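Local coordinates for protein putidaredoxin reductase (Pseudomonas putida, PDB 1Q1R) that probably passes electrons from NADH through its bound FAD to the iron-sulfur protein putidaredoxin, which supplies the cytochrome P450cam monooxygenase, at residues A[293-298]-A[343-348]; A[369-374]-A[388-393]; A[392-397]-A[414-419]. All blocks are in the same frame, centred on the assembly; numbering follows the deposited sequence.

Contact 1: residues A[293-298]-A[343-348]; sequences YDRWVR and LSEGYD
L343 lies over one face of the Y293 ring, and this is the tight part of the contact. CB of L343 sits 4.3 Å from the ring centroid, 16° off the normal, in a CH-pi arrangement. It is displaced from the middle toward the rim. The leucine extends over the same ring, and its CD1 also meets V297 CG1 tip to tip at 4.1 Å. The Y293 hydroxyl is gripped twice. It accepts the L343 N-H, with N and OH 3.1 Å apart and an angle of 155° at the hydrogen, and it is also hydrogen-bonded to the carbonyl O of L372. Together these bonds fix the outer end of the ring.

The looser side is carried by R295 and E345, the latter exposed. R295 CG stands in the crowded position between backbone N and carbonyl carbon, and the chain then runs extended to NE. The guanidinium and the E345 carboxylate are stacked, their planes 21° apart. OE2 of E345 is 3.8 Å from R295 NE but lies above the plane, so this long salt bridge works through charge alone. The directed bonding goes through a water at the guanidinium edge. It accepts from R295 NH2 at 2.7 Å and donates to L343 O and E345 O, tying the arginine to the backbone of the 343-348 loop.

That loop makes a type II turn from S344 to Y347, with G346 at its third position, where backbone angles call for glycine. The loop connects strands 336-342 and 349-353, which are not neighbours in the antiparallel sheet. Across the contact, strand 295-298 pairs with strand 286-290 through V297 and F288, while Y293 and L343 both touch P327.

Contact 2: residues A[369-374]-A[388-393]; sequences DRVLAV and QIITDR
V371 and I390 meet at about a right angle, and their pairing holds the centre of the contact. V371 CG1 is anti to its own nitrogen, chi1 178°, which sends this branch to I390 CD1. The two methyls are 3.4 Å apart, tighter than usual van der Waals contact. The same CD1 also packs against the backbone of L372 and A373. V371 CB also rests on I389 CG2 at 4.1 Å. A water joins the two backbones. It donates to V371 O at 2.8 Å and to I389 O at 3.2 Å.

R370 and R393 cross at the outer end. Their guanidinium planes are 86° apart, and R393 brings its edge over a face of R370. R393 NE lies 2.8 Å from R370 NE. Both are donors and both carry positive charge; the spacing is doubtful and is no bond. L372 CD2 lies over the centre of the opposite face of the R370 guanidinium, 3.9 Å above the plane. R393, with positive phi, is the C-prime residue of the Schellman motif that closes helix 380-391.

Strand 370-377 thus carries this helix end on one side. Within its sheet it pairs with strand 360-367, where L372 and A373 form a classic bulge facing Y365. V371 also touches L401 of helix 398-401, and I389 reaches I412 of helix 408-421.

Contact 3: residues A[392-397]-A[414-419]; sequences DRLPVE and AAKAEL
P395 sets its ring against A415, E418 and L419 on one side of helix 408-421. Its CB comes near E418 OE1, at 4.2 Å. Its CG is the busiest atom. P395 CG lies 3.6 Å from A415 O, 3.8 Å from both A415 CB and L419 CD2, and 4.0 Å from E418 OE1. CD turns back along the ring and meets the same two methyls, with A415 CB and L419 CD2 each 3.9 Å away. In turn, A415 CB packs on the P395 carbonyl group. The close fit rests on the small side chain of A415, whose CA is nearest V396 across the contact.

L394 flanks the proline. Its CG stands anti to the carbonyl carbon, chi1 -62°, and CD2 then reaches K416 CG at 3.9 Å. The lysine is touched along its aliphatic part, while its NZ makes a weak hydrogen bond to Q388 OE1. V396 adds CG1 against A415 CB. P395 is also the centre of an inverse gamma turn, closed by a weak bond from V396 N to L394 O. A glycine here would probably leave A415 CB and L419 CD2 without the ring they pack on and make the turn more flexible.

Chemically this is van der Waals contact, mostly apolar, with carbons also lying against backbone carbonyl oxygens. The loop is held to the helix by close fit and partial burial of apolar groups round A415, with the charged groups of K416 and E418 left to its margin.

How the contacts relate
Contact 1 closes before contact 2 opens, and contact 3 begins on the segment where contact 2 ends. They step outward from the FAD side toward the C-terminus. Contact 1 and contact 2 have centres 12 Å apart, contacts 2 and 3 10 Å, and contacts 1 and 3 21 Å. Contact 1 joins the pyridine nucleotide-disulphide oxidoreductase part to the C-terminal reductase part. Contact 2 lies within the latter, setting helix 380-391 on the antiparallel sheet. Contact 3 then adds helix 408-421. Contacts 2 and 3 share D392 and R393, and V371 packs on V396 between them. The final helices are thus linked through strand 370-377, and the bond between Y293 and L372, back to segment 293-298.

Contact 1: residues A[293-298]-A[343-348]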
loop_
_atom_site.group_PDB
_atom_site.type_symbol
_atom_site.label_atom_id
_atom_site.label_comp_id
_atom_site.label_asym_id
_atom_site.label_seq_id
_atom_site.Cartn_x
_atom_site.Cartn_y
_atom_site.Cartn_z
ATOM N N TYR A 293 10.307 -11.179 11.744
ATOM C CA TYR A 293 10.828 -12.042 10.689
ATOM C C TYR A 293 12.346 -11.943 10.568
ATOM O O TYR A 293 12.951 -12.552 9.683
ATOM C CB TYR A 293 10.182 -11.696 9.345
ATOM C CG TYR A 293 8.692 -11.928 9.327
ATOM C CD1 TYR A 293 7.809 -10.961 9.806
ATOM C CD2 TYR A 293 8.167 -13.141 8.884
ATOM C CE1 TYR A 293 6.438 -11.196 9.846
ATOM C CE2 TYR A 293 6.802 -13.388 8.921
ATOM C CZ TYR A 293 5.942 -12.413 9.403
ATOM O OH TYR A 293 4.591 -12.665 9.454
ATOM N N ASP A 294 12.954 -11.174 11.464
ATOM C CA ASP A 294 14.401 -10.992 11.471
ATOM C C ASP A 294 14.956 -10.675 10.082
ATOM O O ASP A 294 15.808 -11.402 9.565
ATOM C CB ASP A 294 15.090 -12.250 12.017
ATOM C CG ASP A 294 16.585 -12.055 12.227
ATOM O OD1 ASP A 294 17.308 -13.071 12.334
ATOM O OD2 ASP A 294 17.035 -10.888 12.296
ATOM N N ARG A 295 14.456 -9.604 9.472
ATOM C CA ARG A 295 14.937 -9.180 8.162
ATOM C C ARG A 295 14.440 -7.785 7.805
ATOM O O ARG A 295 13.473 -7.287 8.388
ATOM C CB ARG A 295 14.536 -10.178 7.069
ATOM C CG ARG A 295 13.074 -10.184 6.661
ATOM C CD ARG A 295 12.930 -10.901 5.318
ATOM N NE ARG A 295 11.545 -11.013 4.867
ATOM C CZ ARG A 295 10.679 -11.918 5.317
ATOM N NH1 ARG A 295 11.053 -12.802 6.235
ATOM N NH2 ARG A 295 9.437 -11.935 4.851
ATOM N N TRP A 296 15.121 -7.150 6.855
ATOM C CA TRP A 296 14.765 -5.805 6.423
ATOM C C TRP A 296 13.674 -5.843 5.375
ATOM O O TRP A 296 13.785 -6.551 4.372
ATOM C CB TRP A 296 15.990 -5.079 5.866
ATOM C CG TRP A 296 17.062 -4.909 6.880
ATOM C CD1 TRP A 296 17.983 -5.842 7.263
ATOM C CD2 TRP A 296 17.288 -3.759 7.698
ATOM N NE1 TRP A 296 18.767 -5.343 8.274
ATOM C CE2 TRP A 296 18.363 -4.066 8.563
ATOM C CE3 TRP A 296 16.685 -2.496 7.788
ATOM C CZ2 TRP A 296 18.850 -3.155 9.508
ATOM C CZ3 TRP A 296 17.170 -1.588 8.730
ATOM C CH2 TRP A 296 18.244 -1.925 9.576
ATOM N N VAL A 297 12.617 -5.077 5.611
ATOM C CA VAL A 297 11.491 -5.033 4.686
ATOM C C VAL A 297 10.998 -3.603 4.514
ATOM O O VAL A 297 11.346 -2.722 5.295
ATOM C CB VAL A 297 10.308 -5.869 5.218
ATOM C CG1 VAL A 297 10.757 -7.292 5.514
ATOM C CG2 VAL A 297 9.745 -5.222 6.479
ATOM N N ARG A 298 10.201 -3.382 3.470
ATOM C CA ARG A 298 9.589 -2.080 3.211
ATOM C C ARG A 298 8.131 -2.424 2.915
ATOM O O ARG A 298 7.837 -3.160 1.976
ATOM C CB ARG A 298 10.220 -1.365 2.007
ATOM C CG ARG A 298 9.608 0.036 1.770
ATOM C CD ARG A 298 10.382 0.856 0.744
ATOM N NE ARG A 298 10.371 0.223 -0.568
ATOM C CZ ARG A 298 9.305 0.158 -1.357
ATOM N NH1 ARG A 298 8.156 0.695 -0.967
ATOM N NH2 ARG A 298 9.386 -0.459 -2.524
ATOM N N LEU A 343 3.867 -11.993 6.521
ATOM C CA LEU A 343 4.591 -12.010 5.257
ATOM C C LEU A 343 4.824 -13.465 4.872
ATOM O O LEU A 343 5.442 -14.221 5.619
ATOM C CB LEU A 343 5.926 -11.275 5.411
ATOM C CG LEU A 343 5.781 -9.845 5.946
ATOM C CD1 LEU A 343 7.150 -9.213 6.142
ATOM C CD2 LEU A 343 4.938 -9.023 4.973
ATOM N N SER A 344 4.327 -13.846 3.700
ATOM C CA SER A 344 4.432 -15.216 3.200
ATOM C C SER A 344 5.799 -15.645 2.670
ATOM O O SER A 344 6.059 -16.839 2.497
ATOM C CB SER A 344 3.391 -15.429 2.103
ATOM O OG SER A 344 3.573 -14.494 1.051
ATOM N N GLU A 345 6.667 -14.674 2.414
ATOM C CA GLU A 345 7.997 -14.949 1.878
ATOM C C GLU A 345 8.744 -16.060 2.622
ATOM O O GLU A 345 8.971 -15.973 3.827
ATOM C CB GLU A 345 8.817 -13.653 1.889
ATOM C CG GLU A 345 10.072 -13.673 1.036
ATOM C CD GLU A 345 11.290 -14.154 1.794
ATOM O OE1 GLU A 345 11.297 -15.323 2.235
ATOM O OE2 GLU A 345 12.243 -13.358 1.951
ATOM N N GLY A 346 9.116 -17.110 1.893
ATOM C CA GLY A 346 9.854 -18.211 2.490
ATOM C C GLY A 346 9.048 -19.418 2.942
ATOM O O GLY A 346 9.589 -20.313 3.595
ATOM N N TYR A 347 7.766 -19.456 2.601
ATOM C CA TYR A 347 6.915 -20.572 2.999
ATOM C C TYR A 347 7.247 -21.805 2.167
ATOM O O TYR A 347 7.603 -21.691 0.991
ATOM C CB TYR A 347 5.435 -20.206 2.820
ATOM C CG TYR A 347 4.952 -20.241 1.388
ATOM C CD1 TYR A 347 4.478 -21.422 0.820
ATOM C CD2 TYR A 347 4.994 -19.100 0.590
ATOM C CE1 TYR A 347 4.059 -21.467 -0.506
ATOM C CE2 TYR A 347 4.579 -19.133 -0.738
ATOM C CZ TYR A 347 4.114 -20.319 -1.278
ATOM O OH TYR A 347 3.720 -20.361 -2.595
ATOM N N ASP A 348 7.133 -22.981 2.779
ATOM C CA ASP A 348 7.411 -24.224 2.076
ATOM C C ASP A 348 6.148 -25.059 1.924
ATOM O O ASP A 348 6.196 -26.189 1.439
ATOM C CB ASP A 348 8.492 -25.031 2.797
ATOM C CG ASP A 348 8.202 -25.211 4.263
ATOM O OD1 ASP A 348 7.096 -25.679 4.597
ATOM O OD2 ASP A 348 9.088 -24.889 5.080
HETATM O O HOH W 1 8.122 -14.123 5.717
#

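Contact 2: residues A[369-374]-A[388-393]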
loop_
_atom_site.group_PDB
_atom_site.type_symbol
_atom_site.label_atom_id
_atom_site.label_comp_id
_atom_site.label_asym_id
_atom_site.label_seq_id
_atom_site.Cartn_x
_atom_site.Cartn_y
_atom_site.Cartn_z
ATOM N N ASP A 369 6.872 -25.744 10.712
ATOM C CA ASP A 369 5.670 -25.770 11.538
ATOM C C ASP A 369 5.317 -24.360 11.994
ATOM O O ASP A 369 4.324 -24.151 12.689
ATOM C CB ASP A 369 5.869 -26.664 12.764
ATOM C CG ASP A 369 6.050 -28.124 12.398
ATOM O OD1 ASP A 369 5.297 -28.631 11.538
ATOM O OD2 ASP A 369 6.940 -28.770 12.983
ATOM N N ARG A 370 6.143 -23.395 11.602
ATOM C CA ARG A 370 5.915 -22.006 11.969
ATOM C C ARG A 370 4.988 -21.324 10.966
ATOM O O ARG A 370 5.200 -21.409 9.753
ATOM C CB ARG A 370 7.239 -21.244 12.023
ATOM C CG ARG A 370 7.060 -19.762 12.309
ATOM C CD ARG A 370 8.337 -18.975 12.084
ATOM N NE ARG A 370 8.087 -17.539 12.173
ATOM C CZ ARG A 370 8.983 -16.601 11.877
ATOM N NH1 ARG A 370 10.197 -16.948 11.468
ATOM N NH2 ARG A 370 8.662 -15.317 11.989
ATOM N N VAL A 371 3.961 -20.654 11.478
ATOM C CA VAL A 371 3.017 -19.946 10.622
ATOM C C VAL A 371 3.602 -18.574 10.291
ATOM O O VAL A 371 3.864 -17.774 11.185
ATOM C CB VAL A 371 1.646 -19.765 11.318
ATOM C CG1 VAL A 371 0.696 -18.991 10.412
ATOM C CG2 VAL A 371 1.046 -21.131 11.650
ATOM N N LEU A 372 3.813 -18.317 9.003
ATOM C CA LEU A 372 4.378 -17.047 8.546
ATOM C C LEU A 372 3.311 -16.001 8.259
ATOM O O LEU A 372 3.466 -14.833 8.610
ATOM C CB LEU A 372 5.206 -17.266 7.277
ATOM C CG LEU A 372 6.475 -18.115 7.392
ATOM C CD1 LEU A 372 7.038 -18.372 5.999
ATOM C CD2 LEU A 372 7.500 -17.401 8.263
ATOM N N ALA A 373 2.231 -16.421 7.612
ATOM C CA ALA A 373 1.156 -15.501 7.272
ATOM C C ALA A 373 -0.143 -16.246 7.031
ATOM O O ALA A 373 -0.158 -17.466 6.881
ATOM C CB ALA A 373 1.530 -14.706 6.020
ATOM N N VAL A 374 -1.240 -15.498 7.002
ATOM C CA VAL A 374 -2.544 -16.083 6.749
ATOM C C VAL A 374 -3.361 -15.130 5.898
ATOM O O VAL A 374 -3.470 -13.942 6.209
ATOM C CB VAL A 374 -3.326 -16.351 8.051
ATOM C CG1 VAL A 374 -4.643 -17.051 7.724
ATOM C CG2 VAL A 374 -2.493 -17.202 9.004
ATOM N N GLN A 388 -2.840 -12.922 16.268
ATOM C CA GLN A 388 -2.305 -13.369 17.545
ATOM C C GLN A 388 -1.283 -14.491 17.345
ATOM O O GLN A 388 -0.223 -14.495 17.970
ATOM C CB GLN A 388 -3.460 -13.846 18.429
ATOM C CG GLN A 388 -3.064 -14.281 19.825
ATOM C CD GLN A 388 -4.251 -14.781 20.634
ATOM O OE1 GLN A 388 -4.120 -15.102 21.818
ATOM N NE2 GLN A 388 -5.418 -14.853 19.994
ATOM N N ILE A 389 -1.607 -15.440 16.472
ATOM C CA ILE A 389 -0.715 -16.564 16.192
ATOM C C ILE A 389 0.636 -16.088 15.648
ATOM O O ILE A 389 1.689 -16.588 16.053
ATOM C CB ILE A 389 -1.362 -17.541 15.170
ATOM C CG1 ILE A 389 -2.573 -18.225 15.804
ATOM C CG2 ILE A 389 -0.346 -18.585 14.710
ATOM C CD1 ILE A 389 -3.464 -18.958 14.815
ATOM N N ILE A 390 0.598 -15.118 14.738
ATOM C CA ILE A 390 1.816 -14.585 14.133
ATOM C C ILE A 390 2.590 -13.689 15.091
ATOM O O ILE A 390 3.786 -13.884 15.309
ATOM C CB ILE A 390 1.499 -13.755 12.858
ATOM C CG1 ILE A 390 0.697 -14.594 11.866
ATOM C CG2 ILE A 390 2.790 -13.263 12.216
ATOM C CD1 ILE A 390 1.389 -15.860 11.438
ATOM N N THR A 391 1.903 -12.703 15.657
ATOM C CA THR A 391 2.534 -11.759 16.572
ATOM C C THR A 391 3.160 -12.425 17.791
ATOM O O THR A 391 4.260 -12.059 18.203
ATOM C CB THR A 391 1.529 -10.696 17.061
ATOM O OG1 THR A 391 0.968 -10.009 15.935
ATOM C CG2 THR A 391 2.223 -9.686 17.973
ATOM N N ASP A 392 2.468 -13.404 18.367
ATOM C CA ASP A 392 2.989 -14.085 19.547
ATOM C C ASP A 392 3.740 -15.382 19.263
ATOM O O ASP A 392 4.124 -16.095 20.191
ATOM C CB ASP A 392 1.858 -14.355 20.540
ATOM C CG ASP A 392 1.222 -13.082 21.042
ATOM O OD1 ASP A 392 1.975 -12.148 21.384
ATOM O OD2 ASP A 392 -0.023 -13.011 21.100
ATOM N N ARG A 393 3.956 -15.689 17.987
ATOM C CA ARG A 393 4.676 -16.905 17.628
ATOM C C ARG A 393 4.090 -18.131 18.328
ATOM O O ARG A 393 4.826 -18.941 18.892
ATOM C CB ARG A 393 6.149 -16.762 18.014
ATOM C CG ARG A 393 7.072 -16.385 16.875
ATOM C CD ARG A 393 7.182 -17.524 15.871
ATOM N NE ARG A 393 8.318 -17.350 14.971
ATOM C CZ ARG A 393 9.585 -17.295 15.374
ATOM N NH1 ARG A 393 9.878 -17.404 16.665
ATOM N NH2 ARG A 393 10.558 -17.135 14.488
HETATM O O HOH W 2 3.755 -17.848 13.967
#

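Contact 3: residues A[392-397]-A[414-419]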
loop_
_atom_site.group_PDB
_atom_site.type_symbol
_atom_site.label_atom_id
_atom_site.label_comp_id
_atom_site.label_asym_id
_atom_site.label_seq_id
_atom_site.Cartn_x
_atom_site.Cartn_y
_atom_site.Cartn_z
ATOM N N ASP A 392 2.468 -13.404 18.367
ATOM C CA ASP A 392 2.989 -14.085 19.547
ATOM C C ASP A 392 3.740 -15.382 19.263
ATOM O O ASP A 392 4.124 -16.095 20.191
ATOM C CB ASP A 392 1.858 -14.355 20.540
ATOM C CG ASP A 392 1.222 -13.082 21.042
ATOM O OD1 ASP A 392 1.975 -12.148 21.384
ATOM O OD2 ASP A 392 -0.023 -13.011 21.100
ATOM N N ARG A 393 3.956 -15.689 17.987
ATOM C CA ARG A 393 4.676 -16.905 17.628
ATOM C C ARG A 393 4.090 -18.131 18.328
ATOM O O ARG A 393 4.826 -18.941 18.892
ATOM C CB ARG A 393 6.149 -16.762 18.014
ATOM C CG ARG A 393 7.072 -16.385 16.875
ATOM C CD ARG A 393 7.182 -17.524 15.871
ATOM N NE ARG A 393 8.318 -17.350 14.971
ATOM C CZ ARG A 393 9.585 -17.295 15.374
ATOM N NH1 ARG A 393 9.878 -17.404 16.665
ATOM N NH2 ARG A 393 10.558 -17.135 14.488
ATOM N N LEU A 394 2.769 -18.269 18.296
ATOM C CA LEU A 394 2.121 -19.401 18.946
ATOM C C LEU A 394 2.354 -20.716 18.206
ATOM O O LEU A 394 2.180 -20.799 16.990
ATOM C CB LEU A 394 0.619 -19.150 19.080
ATOM C CG LEU A 394 0.183 -17.950 19.921
ATOM C CD1 LEU A 394 -1.325 -17.953 20.047
ATOM C CD2 LEU A 394 0.826 -18.014 21.294
ATOM N N PRO A 395 2.746 -21.766 18.945
ATOM C CA PRO A 395 3.009 -23.097 18.384
ATOM C C PRO A 395 1.746 -23.887 18.038
ATOM O O PRO A 395 1.538 -24.995 18.541
ATOM C CB PRO A 395 3.826 -23.766 19.483
ATOM C CG PRO A 395 3.211 -23.202 20.724
ATOM C CD PRO A 395 3.063 -21.732 20.384
ATOM N N VAL A 396 0.901 -23.322 17.184
ATOM C CA VAL A 396 -0.326 -24.003 16.792
ATOM C C VAL A 396 -0.016 -25.284 16.020
ATOM O O VAL A 396 0.922 -25.324 15.222
ATOM C CB VAL A 396 -1.212 -23.105 15.910
ATOM C CG1 VAL A 396 -1.735 -21.934 16.722
ATOM C CG2 VAL A 396 -0.420 -22.615 14.703
ATOM N N GLU A 397 -0.810 -26.324 16.257
ATOM C CA GLU A 397 -0.626 -27.607 15.586
ATOM C C GLU A 397 -0.978 -27.527 14.104
ATOM O O GLU A 397 -2.141 -27.379 13.742
ATOM C CB GLU A 397 -1.488 -28.684 16.248
ATOM C CG GLU A 397 -1.428 -30.033 15.535
ATOM C CD GLU A 397 0.000 -30.517 15.340
ATOM O OE1 GLU A 397 0.734 -30.621 16.347
ATOM O OE2 GLU A 397 0.389 -30.789 14.183
ATOM N N ALA A 414 -4.676 -24.426 23.030
ATOM C CA ALA A 414 -3.761 -25.538 23.245
ATOM C C ALA A 414 -2.304 -25.096 23.112
ATOM O O ALA A 414 -1.460 -25.474 23.923
ATOM C CB ALA A 414 -4.064 -26.656 22.257
ATOM N N ALA A 415 -2.014 -24.302 22.085
ATOM C CA ALA A 415 -0.657 -23.816 21.854
ATOM C C ALA A 415 -0.167 -22.991 23.043
ATOM O O ALA A 415 0.966 -23.143 23.494
ATOM C CB ALA A 415 -0.608 -22.983 20.576
ATOM N N LYS A 416 -1.028 -22.120 23.552
ATOM C CA LYS A 416 -0.679 -21.279 24.692
ATOM C C LYS A 416 -0.484 -22.114 25.959
ATOM O O LYS A 416 0.436 -21.865 26.737
ATOM C CB LYS A 416 -1.772 -20.227 24.907
ATOM C CG LYS A 416 -1.918 -19.276 23.725
ATOM C CD LYS A 416 -3.248 -18.535 23.719
ATOM C CE LYS A 416 -3.361 -17.538 24.856
ATOM N NZ LYS A 416 -4.613 -16.727 24.731
ATOM N N ALA A 417 -1.341 -23.112 26.150
ATOM C CA ALA A 417 -1.273 -23.981 27.323
ATOM C C ALA A 417 0.001 -24.815 27.339
ATOM O O ALA A 417 0.513 -25.176 28.404
ATOM C CB ALA A 417 -2.486 -24.898 27.364
ATOM N N GLU A 418 0.503 -25.125 26.150
ATOM C CA GLU A 418 1.710 -25.922 26.014
ATOM C C GLU A 418 2.932 -25.157 26.509
ATOM O O GLU A 418 3.837 -25.736 27.114
ATOM C CB GLU A 418 1.899 -26.314 24.552
ATOM C CG GLU A 418 2.975 -27.344 24.324
ATOM C CD GLU A 418 2.986 -27.838 22.895
ATOM O OE1 GLU A 418 3.310 -27.038 21.992
ATOM O OE2 GLU A 418 2.656 -29.024 22.678
ATOM N N LEU A 419 2.945 -23.854 26.250
ATOM C CA LEU A 419 4.044 -22.989 26.667
ATOM C C LEU A 419 4.097 -22.872 28.192
ATOM O O LEU A 419 5.171 -22.898 28.794
ATOM C CB LEU A 419 3.866 -21.588 26.068
ATOM C CG LEU A 419 3.687 -21.448 24.552
ATOM C CD1 LEU A 419 3.359 -20.003 24.211
ATOM C CD2 LEU A 419 4.952 -21.893 23.835
#